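Long-range contacts in genome polyprotein (Chicken sicinivirus JSY, PDB 6QWT), which includes, as the piece described here, 3Dpol, the RNA-dependent RNA polymerase that copies the viral RNA genome: residues 92-97 against 186-191; 106-111 against 118-123; 112-117 against 179-184; 152-157 against 279-284. One frame throughout, in Å; residues are numbered along the deposited sequence.

Contact 1 (92-97 against 186-191); sequences LEAING and GRMLFG
Helix-against-helix packing, in what is probably the fingers domain of the polymerase, brings A94 near the end of helix 91-96 against R187 and M188 near the end of helix 180-189. The backbones can come close because A94 is small: its CA lies 5.4 Å from the CA of R187. Its methyl packs between the side chains of the facing helix, with A94 CB 3.8 Å from R187 CB and equally far from M188 CG. M188 then turns at its thioether (chi3 70°), and its side chain also packs on I142 and L146 of helix 136-147, so one methionine joins three helices.

The polar half of the contact belongs to R187. Its side chain bends at chi3 (114°) and brings the edge of the guanidinium to the last turn of helix 91-96, where NH1 faces A94 O. The modelled 2.3 Å between R187 NH1 and A94 O is too short for an ordinary hydrogen bond, so its exact geometry is doubtful. The group has a second anchor, since NH2 bonds to the carbonyl of D102. A cation at this helix end would probably be favoured by the helix dipole.

The same end is tied down from within. G97, at positive phi, leaves the helix, while L92 O accepts from both N96 N and N96 ND2, which arrive from opposite faces of its plane, the side-chain hydrogen bond measuring 3.1 Å from N96 ND2 to L92 O.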
# COMPACT_ATOMS: atom_id res chain seq x y z
N LEU A 92 1.79 -14.73 -20.51
CA LEU A 92 0.96 -15.73 -19.84
C LEU A 92 1.34 -15.86 -18.37
O LEU A 92 0.46 -16.05 -17.52
CB LEU A 92 1.09 -17.08 -20.55
CG LEU A 92 0.22 -17.24 -21.79
CD1 LEU A 92 0.80 -18.29 -22.72
CD2 LEU A 92 -1.20 -17.61 -21.39
N GLU A 93 2.63 -15.77 -18.05
CA GLU A 93 3.05 -15.79 -16.65
C GLU A 93 2.54 -14.56 -15.91
O GLU A 93 2.10 -14.66 -14.76
CB GLU A 93 4.57 -15.88 -16.55
CG GLU A 93 5.11 -17.29 -16.64
CD GLU A 93 6.62 -17.34 -16.76
OE1 GLU A 93 7.20 -16.40 -17.35
OE2 GLU A 93 7.23 -18.30 -16.25
N ALA A 94 2.58 -13.39 -16.55
CA ALA A 94 2.09 -12.18 -15.91
C ALA A 94 0.60 -12.26 -15.63
O ALA A 94 0.11 -11.66 -14.66
CB ALA A 94 2.41 -10.96 -16.77
N ILE A 95 -0.15 -13.01 -16.44
CA ILE A 95 -1.58 -13.14 -16.24
C ILE A 95 -1.89 -14.21 -15.20
O ILE A 95 -2.65 -13.97 -14.25
CB ILE A 95 -2.28 -13.45 -17.58
CG1 ILE A 95 -2.21 -12.24 -18.51
CG2 ILE A 95 -3.73 -13.88 -17.34
CD1 ILE A 95 -2.61 -12.54 -19.94
N ASN A 96 -1.30 -15.39 -15.35
CA ASN A 96 -1.66 -16.55 -14.54
C ASN A 96 -0.76 -16.79 -13.34
O ASN A 96 -1.17 -17.49 -12.41
CB ASN A 96 -1.68 -17.81 -15.41
CG ASN A 96 -2.72 -17.73 -16.51
OD1 ASN A 96 -3.92 -17.91 -16.26
ND2 ASN A 96 -2.28 -17.46 -17.73
N GLY A 97 0.45 -16.25 -13.33
CA GLY A 97 1.32 -16.34 -12.18
C GLY A 97 2.46 -17.32 -12.38
O GLY A 97 2.56 -18.02 -13.40
N GLY A 186 3.12 -4.06 -17.09
CA GLY A 186 3.98 -3.79 -15.95
C GLY A 186 4.43 -5.05 -15.25
O GLY A 186 5.58 -5.15 -14.81
N ARG A 187 3.54 -6.04 -15.12
CA ARG A 187 3.93 -7.32 -14.55
C ARG A 187 4.87 -8.08 -15.47
O ARG A 187 5.59 -8.97 -15.00
CB ARG A 187 2.69 -8.17 -14.25
CG ARG A 187 1.76 -7.56 -13.22
CD ARG A 187 0.51 -8.41 -13.04
NE ARG A 187 0.46 -9.00 -11.70
CZ ARG A 187 0.51 -10.30 -11.45
NH1 ARG A 187 0.61 -11.17 -12.45
NH2 ARG A 187 0.47 -10.74 -10.20
N MET A 188 4.89 -7.77 -16.76
CA MET A 188 5.88 -8.38 -17.64
C MET A 188 7.25 -7.75 -17.42
O MET A 188 8.23 -8.46 -17.16
CB MET A 188 5.44 -8.24 -19.10
CG MET A 188 4.28 -9.14 -19.49
SD MET A 188 3.64 -8.78 -21.13
CE MET A 188 4.98 -9.37 -22.16
N LEU A 189 7.33 -6.42 -17.48
CA LEU A 189 8.62 -5.74 -17.38
C LEU A 189 9.25 -5.91 -16.01
O LEU A 189 10.46 -6.15 -15.90
CB LEU A 189 8.44 -4.25 -17.69
CG LEU A 189 7.97 -3.87 -19.09
CD1 LEU A 189 7.66 -2.38 -19.16
CD2 LEU A 189 9.02 -4.25 -20.12
N PHE A 190 8.45 -5.78 -14.95
CA PHE A 190 8.96 -5.77 -13.58
C PHE A 190 8.62 -7.04 -12.81
O PHE A 190 8.87 -7.11 -11.60
CB PHE A 190 8.42 -4.55 -12.83
CG PHE A 190 8.75 -3.25 -13.49
CD1 PHE A 190 9.99 -2.65 -13.30
CD2 PHE A 190 7.83 -2.62 -14.31
CE1 PHE A 190 10.30 -1.44 -13.91
CE2 PHE A 190 8.13 -1.41 -14.93
CZ PHE A 190 9.37 -0.83 -14.73
N GLY A 191 8.06 -8.06 -13.47
CA GLY A 191 7.67 -9.27 -12.77
C GLY A 191 8.84 -10.00 -12.13
O GLY A 191 8.71 -10.58 -11.05

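Contact 2 (106-111 against 118-123); sequences MNQSAG and LNRRSL. Unlike the reference sequence in segment 118-123: L118 (reference Arg).
The guanidinium of R120 has Q108 CB over one face, 3.7 Å above the plane and offset toward the rim, while water 2 and A110 CA lie at its edge. It belongs to an irregular loop between strands 101-102 and 124-126 that doubles back on itself, with the buried arginine bridging its two arms. From CG to NE the R120 chain runs extended along the backbone of 108-110, CG lying 3.4 Å from Q108 O.

All three guanidinium nitrogens have partners. NE makes a weak, bent bond to S109 O (2.9 Å, 121°), NH2 reaches the same carbonyl through water 2, and NH1 bonds to D105 O. S109 O therefore receives both NE and the water, and the links together should limit the rotation of the group.

Two further waters work as spacers where the chains stand too far apart to bond directly. Water 3 links A110 N with L118 O; water 1 sits between M106 O and R121 N, though its modelled distance to the carbonyl is doubtfully short. Beside it M106 crosses R121, with M106 CG 3.6 Å from R121 CA.

Each segment also braces its own turn: S109 OG accepts from G111 N in an ST turn, and N119 OD1 accepts from S122 N in an Asx motif. Among the buried side chains, A110 CB meets L123 CD1 at 4.1 Å.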
# COMPACT_ATOMS: atom_id res chain seq x y z
N MET A 106 -9.09 -11.56 -11.03
CA MET A 106 -10.07 -11.40 -12.10
C MET A 106 -11.30 -10.62 -11.66
O MET A 106 -12.12 -10.25 -12.51
CB MET A 106 -10.48 -12.77 -12.63
CG MET A 106 -10.70 -12.81 -14.14
SD MET A 106 -9.23 -12.38 -15.10
CE MET A 106 -8.09 -13.66 -14.58
N ASN A 107 -11.45 -10.35 -10.36
CA ASN A 107 -12.62 -9.63 -9.86
C ASN A 107 -12.39 -8.13 -9.73
O ASN A 107 -13.34 -7.40 -9.45
CB ASN A 107 -13.03 -10.19 -8.50
CG ASN A 107 -13.66 -11.57 -8.61
OD1 ASN A 107 -14.45 -11.83 -9.52
ND2 ASN A 107 -13.30 -12.46 -7.69
N GLN A 108 -11.16 -7.66 -9.92
CA GLN A 108 -10.91 -6.23 -9.84
C GLN A 108 -11.32 -5.54 -11.15
O GLN A 108 -11.60 -6.19 -12.16
CB GLN A 108 -9.44 -5.96 -9.53
CG GLN A 108 -9.08 -6.18 -8.07
CD GLN A 108 -7.64 -5.82 -7.76
OE1 GLN A 108 -6.86 -6.66 -7.32
NE2 GLN A 108 -7.28 -4.56 -7.98
N SER A 109 -11.38 -4.22 -11.10
CA SER A 109 -11.81 -3.44 -12.26
C SER A 109 -10.84 -3.62 -13.42
O SER A 109 -9.64 -3.84 -13.23
CB SER A 109 -11.92 -1.96 -11.90
OG SER A 109 -12.21 -1.19 -13.06
N ALA A 110 -11.38 -3.54 -14.63
CA ALA A 110 -10.55 -3.62 -15.83
C ALA A 110 -9.91 -2.29 -16.19
O ALA A 110 -9.02 -2.26 -17.04
CB ALA A 110 -11.38 -4.13 -17.01
N GLY A 111 -10.33 -1.19 -15.56
CA GLY A 111 -9.74 0.10 -15.81
C GLY A 111 -10.21 0.71 -17.12
O GLY A 111 -10.94 0.12 -17.91
N LEU A 118 -17.23 -3.31 -19.77
CA LEU A 118 -16.66 -4.64 -19.68
C LEU A 118 -15.95 -4.81 -18.35
O LEU A 118 -15.36 -3.86 -17.82
CB LEU A 118 -15.68 -4.87 -20.84
CG LEU A 118 -15.70 -6.20 -21.59
CD1 LEU A 118 -17.11 -6.74 -21.70
CD2 LEU A 118 -15.07 -6.03 -22.97
N ASN A 119 -16.00 -6.02 -17.82
CA ASN A 119 -15.26 -6.36 -16.61
C ASN A 119 -14.00 -7.15 -16.99
O ASN A 119 -13.74 -7.42 -18.17
CB ASN A 119 -16.15 -7.13 -15.63
CG ASN A 119 -16.52 -8.52 -16.12
OD1 ASN A 119 -16.30 -8.87 -17.29
ND2 ASN A 119 -17.08 -9.33 -15.23
N ARG A 120 -13.21 -7.52 -15.98
CA ARG A 120 -11.91 -8.12 -16.24
C ARG A 120 -12.05 -9.51 -16.84
O ARG A 120 -11.37 -9.85 -17.81
CB ARG A 120 -11.08 -8.16 -14.96
CG ARG A 120 -9.94 -7.16 -14.94
CD ARG A 120 -8.94 -7.46 -13.84
NE ARG A 120 -8.13 -6.29 -13.53
CZ ARG A 120 -7.18 -6.26 -12.61
NH1 ARG A 120 -6.90 -7.34 -11.91
NH2 ARG A 120 -6.49 -5.14 -12.40
N ARG A 121 -12.94 -10.34 -16.27
CA ARG A 121 -13.06 -11.73 -16.70
C ARG A 121 -13.47 -11.83 -18.17
O ARG A 121 -13.10 -12.79 -18.85
CB ARG A 121 -14.07 -12.46 -15.81
CG ARG A 121 -14.33 -13.91 -16.19
CD ARG A 121 -13.05 -14.73 -16.19
NE ARG A 121 -13.26 -16.09 -16.68
CZ ARG A 121 -13.19 -16.44 -17.96
NH1 ARG A 121 -12.91 -15.54 -18.88
NH2 ARG A 121 -13.41 -17.70 -18.32
N SER A 122 -14.22 -10.85 -18.68
CA SER A 122 -14.70 -10.91 -20.05
C SER A 122 -13.58 -10.86 -21.08
O SER A 122 -13.76 -11.33 -22.20
CB SER A 122 -15.68 -9.77 -20.32
OG SER A 122 -16.83 -9.89 -19.49
N LEU A 123 -12.42 -10.30 -20.72
CA LEU A 123 -11.34 -10.10 -21.67
C LEU A 123 -10.42 -11.31 -21.82
O LEU A 123 -9.45 -11.23 -22.57
CB LEU A 123 -10.51 -8.88 -21.25
CG LEU A 123 -11.30 -7.58 -21.10
CD1 LEU A 123 -10.54 -6.58 -20.24
CD2 LEU A 123 -11.61 -7.00 -22.47
O HOH W 1 -14.13 -9.84 -13.79
O HOH W 2 -7.20 -2.97 -14.20
O HOH W 3 -14.23 -3.33 -15.35

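Contact 3 (112-117 against 179-184); sequences YPWCLT and PIHAII
H181 ND1 accepts a nearly straight hydrogen bond from W114 NE1, 3.0 Å long with an angle of 176° at the hydrogen, and this bond pins an irregular loop to the first turn of helix 180-189, in what is probably the fingers domain. The acceptor lies in the plane of the indole, whereas the donor stands 33° out of the imidazole plane; the two rings meet rim to rim, neither over the face of the other. The histidine is placed for this by its first torsion (chi1 63°), which sets CG between the backbone N and the carbonyl carbon. Both rings also pack on E141 of helix 136-147.

The residue before H181 supplies apolar cover. I180 CG2 sits over the face of the indole, 3.8 Å from the centroid of its five-membered ring, in a CH-pi contact. With a face and an edge both engaged, W114 has little scope to rotate.

P179, at the N-cap position of the helix, meets Y112, two residues before W114. There the chain reverses through a cis peptide between Y112 and P113, P113 CB lying over one face of the Y112 ring. Y112 O lies 3.1 Å from P179 CB.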
# COMPACT_ATOMS: atom_id res chain seq x y z
N TYR A 112 -9.75 1.95 -17.34
CA TYR A 112 -10.16 2.73 -18.50
C TYR A 112 -9.37 2.30 -19.74
O TYR A 112 -8.15 2.13 -19.67
CB TYR A 112 -9.95 4.22 -18.24
CG TYR A 112 -10.71 5.10 -19.19
CD1 TYR A 112 -12.05 5.40 -18.97
CD2 TYR A 112 -10.10 5.62 -20.33
CE1 TYR A 112 -12.76 6.19 -19.84
CE2 TYR A 112 -10.80 6.41 -21.21
CZ TYR A 112 -12.13 6.70 -20.96
OH TYR A 112 -12.83 7.49 -21.83
N PRO A 113 -10.04 2.15 -20.90
CA PRO A 113 -11.47 2.38 -21.11
C PRO A 113 -12.34 1.13 -20.97
O PRO A 113 -13.55 1.22 -21.18
CB PRO A 113 -11.52 2.89 -22.55
CG PRO A 113 -10.43 2.12 -23.23
CD PRO A 113 -9.34 1.89 -22.18
N TRP A 114 -11.74 -0.01 -20.61
CA TRP A 114 -12.49 -1.26 -20.53
C TRP A 114 -13.63 -1.16 -19.52
O TRP A 114 -14.75 -1.61 -19.79
CB TRP A 114 -11.57 -2.42 -20.16
CG TRP A 114 -10.25 -2.42 -20.86
CD1 TRP A 114 -9.07 -1.89 -20.40
CD2 TRP A 114 -9.95 -2.98 -22.15
NE1 TRP A 114 -8.07 -2.09 -21.32
CE2 TRP A 114 -8.59 -2.76 -22.40
CE3 TRP A 114 -10.72 -3.65 -23.11
CZ2 TRP A 114 -7.97 -3.18 -23.58
CZ3 TRP A 114 -10.10 -4.07 -24.27
CH2 TRP A 114 -8.74 -3.83 -24.50
N CYS A 115 -13.37 -0.55 -18.36
CA CYS A 115 -14.33 -0.51 -17.26
C CYS A 115 -15.58 0.28 -17.60
O CYS A 115 -16.45 0.50 -16.75
CB CYS A 115 -13.66 0.11 -16.02
SG CYS A 115 -13.30 1.86 -16.24
N LEU A 116 -15.69 0.72 -18.85
CA LEU A 116 -16.86 1.43 -19.34
C LEU A 116 -17.96 0.49 -19.79
O LEU A 116 -19.15 0.81 -19.63
CB LEU A 116 -16.45 2.35 -20.49
CG LEU A 116 -17.13 3.70 -20.68
CD1 LEU A 116 -17.26 4.42 -19.35
CD2 LEU A 116 -16.33 4.52 -21.67
N THR A 117 -17.60 -0.66 -20.37
CA THR A 117 -18.58 -1.59 -20.91
C THR A 117 -18.24 -3.04 -20.59
O THR A 117 -18.92 -3.94 -21.10
CB THR A 117 -18.69 -1.44 -22.44
OG1 THR A 117 -17.42 -1.74 -23.04
CG2 THR A 117 -19.11 -0.03 -22.83
N PRO A 179 -5.30 0.58 -15.88
CA PRO A 179 -6.03 -0.34 -16.75
C PRO A 179 -5.33 -1.69 -16.86
O PRO A 179 -4.13 -1.83 -16.62
CB PRO A 179 -6.06 0.38 -18.10
CG PRO A 179 -4.89 1.30 -18.06
CD PRO A 179 -4.69 1.69 -16.62
N ILE A 180 -6.12 -2.70 -17.26
CA ILE A 180 -5.65 -4.09 -17.22
C ILE A 180 -4.47 -4.29 -18.18
O ILE A 180 -3.54 -5.05 -17.88
CB ILE A 180 -6.81 -5.05 -17.53
CG1 ILE A 180 -6.33 -6.51 -17.51
CG2 ILE A 180 -7.48 -4.71 -18.86
CD1 ILE A 180 -5.80 -6.96 -16.16
N HIS A 181 -4.48 -3.61 -19.33
CA HIS A 181 -3.37 -3.79 -20.27
C HIS A 181 -2.10 -3.13 -19.76
O HIS A 181 -1.00 -3.62 -20.06
CB HIS A 181 -3.75 -3.26 -21.66
CG HIS A 181 -4.03 -1.79 -21.70
ND1 HIS A 181 -5.16 -1.23 -21.15
CD2 HIS A 181 -3.33 -0.77 -22.25
CE1 HIS A 181 -5.14 0.08 -21.35
NE2 HIS A 181 -4.04 0.38 -22.02
N ALA A 182 -2.21 -2.04 -19.00
CA ALA A 182 -1.03 -1.45 -18.39
C ALA A 182 -0.52 -2.29 -17.23
O ALA A 182 0.69 -2.31 -16.96
CB ALA A 182 -1.33 -0.03 -17.92
N ILE A 183 -1.42 -2.99 -16.54
CA ILE A 183 -1.00 -3.82 -15.41
C ILE A 183 -0.25 -5.05 -15.91
O ILE A 183 0.79 -5.42 -15.35
CB ILE A 183 -2.22 -4.20 -14.56
CG1 ILE A 183 -2.54 -3.07 -13.58
CG2 ILE A 183 -1.99 -5.50 -13.81
CD1 ILE A 183 -4.00 -2.97 -13.22
N ILE A 184 -0.75 -5.69 -16.97
CA ILE A 184 -0.09 -6.88 -17.49
C ILE A 184 1.27 -6.52 -18.09
O ILE A 184 2.25 -7.25 -17.91
CB ILE A 184 -1.00 -7.58 -18.51
CG1 ILE A 184 -2.25 -8.12 -17.80
CG2 ILE A 184 -0.27 -8.72 -19.20
CD1 ILE A 184 -3.30 -8.67 -18.74

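Contact 4 (152-157 against 279-284); sequences FYTTFL and KHVFGD
F152 lays its ring against the lysine of strand 277-282: K279 CE stands 3.4 Å above the ring plane of F152, offset toward the rim, and NZ makes an off-centre cation-pi contact, 4.2 Å from the ring centroid. The ammonium also forms a salt bridge with D150, so the ring shares the cation with a carboxylate.

The next residue starts the parallel ladder. Y153 N donates to K279 O (2.8 Å), and Y153 O accepts from V281 N (2.9 Å), the N-H approaching almost head-on to the carbonyl. On the face that carries Y153 and H280, the two rings run almost parallel but slid apart, with little overlap. T154 turns to the other face, its CG2 alongside V281 CG1, while its OG1 bonds to A177 O.

T155 N completes the ladder at V281 O (2.9 Å). Its OG1 lies at the edge of the H280 ring, and both T155 OG1 and H280 ND1 bond to E176, which thereby ties together three strands. Where the strands splay apart, water 4 bridges T155 O, V281 O and G283 N, and F282 turns its ring edge to T155 O and L157 CG.

The pair lies inside a mixed five-stranded sheet, as its third and fourth strands: strand 174-177 runs antiparallel beside 152-157, strand 285-290 antiparallel beside 277-282, and helix 50-54 packs on L157 and F282.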
# COMPACT_ATOMS: atom_id res chain seq x y z
N PHE A 152 -4.50 5.69 -18.92
CA PHE A 152 -5.17 6.52 -17.92
C PHE A 152 -5.37 5.75 -16.63
O PHE A 152 -5.82 4.60 -16.65
CB PHE A 152 -6.53 7.01 -18.43
CG PHE A 152 -6.45 8.12 -19.44
CD1 PHE A 152 -6.35 9.44 -19.03
CD2 PHE A 152 -6.50 7.84 -20.80
CE1 PHE A 152 -6.28 10.46 -19.96
CE2 PHE A 152 -6.44 8.87 -21.73
CZ PHE A 152 -6.33 10.18 -21.31
N TYR A 153 -5.06 6.38 -15.50
CA TYR A 153 -5.55 5.92 -14.21
C TYR A 153 -6.95 6.46 -13.98
O TYR A 153 -7.22 7.65 -14.22
CB TYR A 153 -4.63 6.39 -13.08
CG TYR A 153 -3.29 5.69 -13.00
CD1 TYR A 153 -3.10 4.58 -12.17
CD2 TYR A 153 -2.20 6.14 -13.75
CE1 TYR A 153 -1.87 3.94 -12.10
CE2 TYR A 153 -0.98 5.51 -13.69
CZ TYR A 153 -0.81 4.41 -12.86
OH TYR A 153 0.42 3.79 -12.81
N THR A 154 -7.86 5.60 -13.53
CA THR A 154 -9.18 6.05 -13.08
C THR A 154 -9.09 6.45 -11.61
O THR A 154 -8.64 5.66 -10.77
CB THR A 154 -10.23 4.95 -13.26
OG1 THR A 154 -9.82 3.77 -12.57
CG2 THR A 154 -10.42 4.63 -14.73
N THR A 155 -9.53 7.66 -11.30
CA THR A 155 -9.44 8.22 -9.96
C THR A 155 -10.82 8.28 -9.32
O THR A 155 -11.77 8.78 -9.93
CB THR A 155 -8.82 9.62 -9.99
OG1 THR A 155 -7.53 9.56 -10.62
CG2 THR A 155 -8.66 10.18 -8.58
N PHE A 156 -10.92 7.79 -8.08
CA PHE A 156 -12.16 7.82 -7.32
C PHE A 156 -11.87 8.27 -5.90
O PHE A 156 -10.73 8.26 -5.43
CB PHE A 156 -12.85 6.45 -7.29
CG PHE A 156 -13.23 5.93 -8.65
CD1 PHE A 156 -14.23 6.54 -9.39
CD2 PHE A 156 -12.60 4.81 -9.18
CE1 PHE A 156 -14.58 6.06 -10.63
CE2 PHE A 156 -12.95 4.32 -10.42
CZ PHE A 156 -13.94 4.95 -11.15
N LEU A 157 -12.93 8.69 -5.21
CA LEU A 157 -12.86 8.89 -3.77
C LEU A 157 -12.97 7.53 -3.07
O LEU A 157 -13.85 6.72 -3.39
CB LEU A 157 -13.99 9.82 -3.31
CG LEU A 157 -14.01 11.18 -4.00
CD1 LEU A 157 -15.25 11.98 -3.60
CD2 LEU A 157 -12.74 11.95 -3.68
N LYS A 279 -1.22 9.99 -16.42
CA LYS A 279 -2.50 10.53 -16.86
C LYS A 279 -3.62 9.99 -15.97
O LYS A 279 -3.64 8.80 -15.64
CB LYS A 279 -2.78 10.17 -18.32
CG LYS A 279 -1.76 10.75 -19.29
CD LYS A 279 -1.70 9.96 -20.58
CE LYS A 279 -2.94 10.18 -21.41
NZ LYS A 279 -2.88 9.44 -22.70
N HIS A 280 -4.55 10.87 -15.60
CA HIS A 280 -5.63 10.52 -14.69
C HIS A 280 -6.96 11.02 -15.25
O HIS A 280 -7.01 11.98 -16.02
CB HIS A 280 -5.41 11.13 -13.30
CG HIS A 280 -4.14 10.71 -12.64
ND1 HIS A 280 -4.11 9.90 -11.52
CD2 HIS A 280 -2.84 11.00 -12.93
CE1 HIS A 280 -2.86 9.71 -11.16
NE2 HIS A 280 -2.07 10.36 -11.99
N VAL A 281 -8.04 10.35 -14.84
CA VAL A 281 -9.39 10.80 -15.14
C VAL A 281 -10.23 10.67 -13.88
O VAL A 281 -10.40 9.56 -13.35
CB VAL A 281 -10.03 10.04 -16.32
CG1 VAL A 281 -10.00 8.52 -16.11
CG2 VAL A 281 -11.44 10.55 -16.58
N PHE A 282 -10.73 11.79 -13.38
CA PHE A 282 -11.58 11.85 -12.19
C PHE A 282 -12.93 12.38 -12.63
O PHE A 282 -13.13 13.60 -12.71
CB PHE A 282 -10.94 12.73 -11.12
CG PHE A 282 -11.78 12.89 -9.88
CD1 PHE A 282 -11.91 11.86 -8.96
CD2 PHE A 282 -12.43 14.08 -9.62
CE1 PHE A 282 -12.67 12.01 -7.82
CE2 PHE A 282 -13.20 14.24 -8.48
CZ PHE A 282 -13.32 13.21 -7.58
N GLY A 283 -13.86 11.48 -12.93
CA GLY A 283 -15.12 11.92 -13.51
C GLY A 283 -14.85 12.42 -14.91
O GLY A 283 -14.32 11.70 -15.77
N ASP A 284 -15.21 13.68 -15.18
CA ASP A 284 -14.90 14.34 -16.44
C ASP A 284 -13.70 15.28 -16.31
O ASP A 284 -13.49 16.13 -17.18
CB ASP A 284 -16.13 15.11 -16.95
CG ASP A 284 -15.98 15.57 -18.40
OD1 ASP A 284 -15.63 14.73 -19.26
OD2 ASP A 284 -16.21 16.76 -18.67
O HOH W 4 -13.01 8.60 -12.39

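Overall arrangement
Contact 3 links contacts 1 and 2, sharing helix 180-189 with the first and a loop with the second. That helix starts in contact 3 and ends in contact 1, their centres about 16 Å apart, while the single loop between strands 101-102 and 124-126 supplies both segments of contact 2 and one of contact 3. Those two centres lie about 8 Å apart, joined by a probable hydrogen bond from I180 N to A110 O. Contact 3 also touches contact 4, centres about 12 Å apart, where P179 and Y112 pack on strand 152-157. Along the chain contacts 2 and 3 interleave, as do 3 and 4, so distant sequence is sewn into one unit. The cluster probably lies in the fingers domain, as in related picornaviral polymerases.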